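Local coordinates for coat protein (Papaya mosaic virus, PDB 4DOX) that forms the protein subunit of the viral capsid, probably packing in helical array around the RNA genome of this flexible filamentous plant virus, at residues N65-D69 against R118-P124; A111-W115 against F141-V147. One frame throughout, in Å; residues are numbered along the deposited sequence.

Contact 1 (N65-D69 against R118-P124); sequences NFCYD and RTDKMAP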
# COMPACT_ATOMS: atom_id res chain seq x y z
N ASN A 65 -0.54 -8.76 -1.83
CA ASN A 65 -0.15 -9.69 -2.85
C ASN A 65 -1.23 -9.81 -3.91
O ASN A 65 -0.95 -9.82 -5.09
CB ASN A 65 0.07 -11.07 -2.25
CG ASN A 65 0.82 -12.04 -3.20
OD1 ASN A 65 1.93 -11.74 -3.69
ND2 ASN A 65 0.22 -13.19 -3.44
N PHE A 66 -2.48 -9.91 -3.48
CA PHE A 66 -3.57 -10.17 -4.42
C PHE A 66 -3.61 -8.99 -5.38
O PHE A 66 -3.77 -9.19 -6.59
CB PHE A 66 -4.92 -10.32 -3.71
CG PHE A 66 -6.07 -10.35 -4.67
CD1 PHE A 66 -6.53 -11.57 -5.18
CD2 PHE A 66 -6.65 -9.17 -5.14
CE1 PHE A 66 -7.57 -11.58 -6.12
CE2 PHE A 66 -7.68 -9.18 -6.05
CZ PHE A 66 -8.14 -10.38 -6.57
N CYS A 67 -3.44 -7.78 -4.84
CA CYS A 67 -3.48 -6.53 -5.64
C CYS A 67 -2.28 -6.36 -6.55
O CYS A 67 -2.41 -5.78 -7.65
CB CYS A 67 -3.67 -5.32 -4.75
SG CYS A 67 -5.35 -5.34 -4.06
N TYR A 68 -1.14 -6.89 -6.10
CA TYR A 68 0.06 -6.98 -6.94
C TYR A 68 -0.22 -7.66 -8.28
O TYR A 68 0.33 -7.21 -9.31
CB TYR A 68 1.19 -7.69 -6.19
CG TYR A 68 2.52 -7.75 -6.90
CD1 TYR A 68 3.49 -6.77 -6.67
CD2 TYR A 68 2.82 -8.81 -7.77
CE1 TYR A 68 4.75 -6.83 -7.30
CE2 TYR A 68 4.05 -8.89 -8.40
CZ TYR A 68 5.04 -7.91 -8.18
OH TYR A 68 6.29 -7.97 -8.84
N ASP A 69 -1.08 -8.70 -8.29
CA ASP A 69 -1.46 -9.40 -9.56
C ASP A 69 -2.68 -8.74 -10.23
O ASP A 69 -2.69 -8.49 -11.44
CB ASP A 69 -1.64 -10.93 -9.37
CG ASP A 69 -0.35 -11.63 -8.88
OD1 ASP A 69 0.70 -11.49 -9.58
OD2 ASP A 69 -0.34 -12.30 -7.79
N ARG A 118 8.35 -10.25 -4.32
CA ARG A 118 8.04 -10.74 -5.64
C ARG A 118 9.09 -10.37 -6.71
O ARG A 118 9.26 -11.14 -7.66
CB ARG A 118 6.67 -10.24 -6.07
CG ARG A 118 5.54 -10.55 -5.08
CD ARG A 118 4.88 -11.85 -5.37
NE ARG A 118 4.53 -11.98 -6.80
CZ ARG A 118 3.29 -12.08 -7.27
NH1 ARG A 118 2.23 -12.08 -6.45
NH2 ARG A 118 3.10 -12.20 -8.59
N THR A 119 9.77 -9.24 -6.56
CA THR A 119 10.74 -8.78 -7.56
C THR A 119 11.89 -9.78 -7.82
O THR A 119 12.46 -10.35 -6.88
CB THR A 119 11.29 -7.43 -7.16
OG1 THR A 119 10.19 -6.54 -7.00
CG2 THR A 119 12.26 -6.88 -8.19
N ASP A 120 12.18 -10.01 -9.12
CA ASP A 120 13.10 -11.06 -9.63
C ASP A 120 12.76 -12.50 -9.17
O ASP A 120 13.59 -13.41 -9.32
CB ASP A 120 14.59 -10.73 -9.37
CG ASP A 120 15.00 -9.34 -9.87
OD1 ASP A 120 14.41 -8.84 -10.86
OD2 ASP A 120 15.93 -8.75 -9.28
N LYS A 121 11.54 -12.70 -8.64
CA LYS A 121 11.02 -14.03 -8.26
C LYS A 121 9.72 -14.45 -8.96
O LYS A 121 9.72 -15.49 -9.61
CB LYS A 121 10.86 -14.16 -6.76
CG LYS A 121 12.18 -14.21 -6.02
CD LYS A 121 11.95 -13.89 -4.55
CE LYS A 121 13.23 -13.33 -3.93
NZ LYS A 121 14.06 -14.34 -3.21
N MET A 122 8.63 -13.69 -8.79
CA MET A 122 7.38 -13.94 -9.56
C MET A 122 6.72 -12.62 -9.99
O MET A 122 6.05 -11.94 -9.19
CB MET A 122 6.32 -14.78 -8.80
CG MET A 122 6.76 -15.98 -7.94
SD MET A 122 5.75 -16.18 -6.36
CE MET A 122 6.45 -17.70 -5.61
N ALA A 123 6.88 -12.28 -11.26
CA ALA A 123 6.35 -11.03 -11.83
C ALA A 123 4.81 -10.88 -11.71
O ALA A 123 4.10 -11.85 -11.54
CB ALA A 123 6.78 -10.92 -13.26
N PRO A 124 4.28 -9.64 -11.79
CA PRO A 124 2.84 -9.56 -11.89
C PRO A 124 2.24 -10.58 -12.91
O PRO A 124 2.64 -10.64 -14.08
CB PRO A 124 2.62 -8.10 -12.34
CG PRO A 124 3.63 -7.38 -11.67
CD PRO A 124 4.86 -8.30 -11.65
O HOH W 1 7.86 -6.08 -8.59
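Arg118 meets Asp69 end-on in a two-bonded salt bridge. Arg118 NH2 gives its hydrogen to the syn lone pair of Asp69 OD1 at 2.7 Å, while Arg118 NH1 reaches Asp69 OD2 at 2.9 Å in a nearly straight bond of 171°. Asp69 OD1 also accepts from the backbone N of Ala125. Arg118 NH1 also bonds Asn65 OD1 at 2.8 Å, approaching from above the amide's carbonyl plane. The other edge of the guanidinium turns back on the loop that follows it, where NE and NH2 both grip the carbonyl O of Met122. Bonds on several edges thus fix the group's rotation, and bends at chi2 and chi3 let the arginine serve helix and loop together.

Tyr68 packs against the same arginine. Arg118 CG sits over one ring face, 4.1 Å from the Tyr68 centroid in a CH-pi contact, and Tyr68 CD2 lies over the centre of the guanidinium with the two planes 52° apart. Pro124 CD touches Tyr68 CE2 at 3.4 Å. A water joins Tyr68 OH to Thr119 OG1, which also bonds the backbone O of Trp115.

The contact joins the C-terminal part of helix 56-70 to the end of helix 111-118 and the loop that follows it; Ile114 also packs on Asn65 and Tyr68.

Contact 2 (A111-W115 against F141-V147); sequences APIIW and FDFFDGV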
# COMPACT_ATOMS: atom_id res chain seq x y z
N ALA A 111 3.98 -1.23 -0.61
CA ALA A 111 4.70 -1.46 -1.86
C ALA A 111 6.14 -2.02 -1.62
O ALA A 111 6.49 -3.03 -2.25
CB ALA A 111 4.72 -0.23 -2.77
N PRO A 112 6.94 -1.40 -0.71
CA PRO A 112 8.35 -1.89 -0.60
C PRO A 112 8.47 -3.34 -0.12
O PRO A 112 9.39 -4.04 -0.52
CB PRO A 112 9.00 -0.92 0.40
CG PRO A 112 8.15 0.29 0.31
CD PRO A 112 6.74 -0.19 0.11
N ILE A 113 7.52 -3.80 0.69
CA ILE A 113 7.57 -5.16 1.20
C ILE A 113 7.24 -6.15 0.06
O ILE A 113 7.90 -7.19 -0.07
CB ILE A 113 6.54 -5.35 2.31
CG1 ILE A 113 6.62 -4.26 3.40
CG2 ILE A 113 6.68 -6.71 2.90
CD1 ILE A 113 8.00 -4.10 4.01
N ILE A 114 6.22 -5.85 -0.75
CA ILE A 114 5.81 -6.79 -1.76
C ILE A 114 6.85 -6.75 -2.86
O ILE A 114 7.18 -7.80 -3.45
CB ILE A 114 4.38 -6.55 -2.29
CG1 ILE A 114 3.88 -7.81 -3.02
CG2 ILE A 114 4.32 -5.32 -3.21
CD1 ILE A 114 3.75 -9.08 -2.14
N TRP A 115 7.44 -5.57 -3.09
CA TRP A 115 8.62 -5.49 -3.96
C TRP A 115 9.67 -6.53 -3.54
O TRP A 115 10.11 -7.32 -4.36
CB TRP A 115 9.21 -4.10 -3.91
CG TRP A 115 10.43 -3.93 -4.76
CD1 TRP A 115 11.74 -4.00 -4.34
CD2 TRP A 115 10.47 -3.59 -6.16
NE1 TRP A 115 12.59 -3.75 -5.39
CE2 TRP A 115 11.84 -3.50 -6.52
CE3 TRP A 115 9.49 -3.38 -7.14
CZ2 TRP A 115 12.26 -3.19 -7.83
CZ3 TRP A 115 9.90 -3.08 -8.46
CH2 TRP A 115 11.29 -2.98 -8.78
N PHE A 141 2.65 -3.21 -11.64
CA PHE A 141 1.58 -3.15 -10.68
C PHE A 141 1.23 -1.71 -10.42
O PHE A 141 2.08 -0.81 -10.56
CB PHE A 141 1.83 -3.94 -9.39
CG PHE A 141 3.07 -3.55 -8.62
CD1 PHE A 141 2.95 -3.01 -7.34
CD2 PHE A 141 4.36 -3.83 -9.11
CE1 PHE A 141 4.12 -2.66 -6.60
CE2 PHE A 141 5.50 -3.50 -8.38
CZ PHE A 141 5.39 -2.93 -7.13
N ASP A 142 -0.04 -1.49 -10.06
CA ASP A 142 -0.55 -0.14 -10.00
C ASP A 142 -0.22 0.65 -8.75
O ASP A 142 -0.75 1.75 -8.59
CB ASP A 142 -2.04 -0.09 -10.32
CG ASP A 142 -2.91 -0.74 -9.25
OD1 ASP A 142 -2.44 -1.00 -8.12
OD2 ASP A 142 -4.10 -0.97 -9.54
N PHE A 143 0.62 0.14 -7.86
CA PHE A 143 1.11 0.94 -6.74
C PHE A 143 2.61 0.82 -6.63
O PHE A 143 3.18 0.85 -5.53
CB PHE A 143 0.43 0.55 -5.43
CG PHE A 143 0.50 -0.91 -5.12
CD1 PHE A 143 -0.34 -1.82 -5.78
CD2 PHE A 143 1.38 -1.39 -4.14
CE1 PHE A 143 -0.31 -3.20 -5.47
CE2 PHE A 143 1.44 -2.77 -3.82
CZ PHE A 143 0.59 -3.69 -4.49
N PHE A 144 3.23 0.66 -7.79
CA PHE A 144 4.66 0.61 -7.88
C PHE A 144 5.23 1.90 -7.31
O PHE A 144 6.35 1.87 -6.75
CB PHE A 144 5.04 0.41 -9.33
CG PHE A 144 6.46 0.79 -9.67
CD1 PHE A 144 7.51 -0.13 -9.49
CD2 PHE A 144 6.75 2.04 -10.22
CE1 PHE A 144 8.83 0.19 -9.82
CE2 PHE A 144 8.07 2.38 -10.56
CZ PHE A 144 9.11 1.47 -10.36
N ASP A 145 4.50 3.01 -7.43
CA ASP A 145 5.00 4.33 -6.99
C ASP A 145 5.22 4.41 -5.51
O ASP A 145 5.69 5.42 -5.01
CB ASP A 145 4.08 5.52 -7.39
CG ASP A 145 2.58 5.25 -7.15
OD1 ASP A 145 1.79 6.00 -7.79
OD2 ASP A 145 2.18 4.32 -6.37
N GLY A 146 4.84 3.33 -4.82
CA GLY A 146 4.99 3.24 -3.38
C GLY A 146 6.34 2.67 -3.01
O GLY A 146 6.79 2.85 -1.86
N VAL A 147 7.00 2.00 -3.97
CA VAL A 147 8.24 1.25 -3.66
C VAL A 147 9.37 2.12 -3.09
O VAL A 147 10.06 1.74 -2.11
CB VAL A 147 8.77 0.46 -4.86
CG1 VAL A 147 10.16 -0.08 -4.58
CG2 VAL A 147 7.82 -0.71 -5.21
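Trp115 and Val147 meet with one valine methyl over the indole and the other past its rim. Val147 CG1 stands over the five-membered ring of Trp115, 4.0 Å from its centroid, in a CH-pi contact, while Val147 CG2 sits beyond the rim, 3.7 Å from Trp115 CE3. The benzo side of the indole faces two phenylalanines: Phe141 CZ comes to the ring edge at Trp115 CE3, 4.1 Å away, and Phe144 CE1 approaches Trp115 CZ3 at 3.7 Å. The planes of Trp115 and Phe144 are tilted by 56°, and their side chains run side by side in the same direction.

One turn earlier, Ala111 CB packs against the backbone of Gly146 and the carbonyl O of Phe143. The same methyl, Ala111 CB, meets the edge of the Phe143 ring at Phe143 CD2, 3.8 Å away. Pro112 CG rests on the carbonyl O of Val147 at 3.4 Å, and Ile114 CG2 touches both Phe143, at CE2, and more loosely Phe141, at CE1.

Within the loop, Phe141 and Phe143 both carry CG between backbone N and carbonyl carbon (chi1 58° and 52°), which folds the rings together, Phe141 CD1 lying over the centre of the Phe143 ring. Farther out, Trp115 NE1 bonds the carbonyl O of Arg161, and salt bridges from Asp142 to Arg104 and from Asp145 to Arg108 tie the loop to helix 103-108.

This buried aromatic cluster, packed by a short 3-10 turn and loop against helix 111-118, belongs to the hydrophobic core of an all-helical viral coat protein.

Overall arrangement
From the N terminus, the chain first supplies residues 65-69 on helix 56-70, then 111-115 at the start of helix 111-118. Contact 1 closes when residues 118-124 come back to helix 56-70; contact 2 closes later, when 141-147 comes back to 111-115. The two closures therefore cross, since the second loop opens before the first has closed. Their centres lie about 10 Å apart and they touch directly: Tyr68 CE1 is 3.5 Å from Phe141 CD2, and Tyr68 N is 3.8 Å from Phe143 CE1. Together they tie helix 56-70, helix 111-118 and the long connection toward helix 165-172 into one body, with contact 1, with its salt bridge, lying farther from the chain's centre than the apolar contact 2.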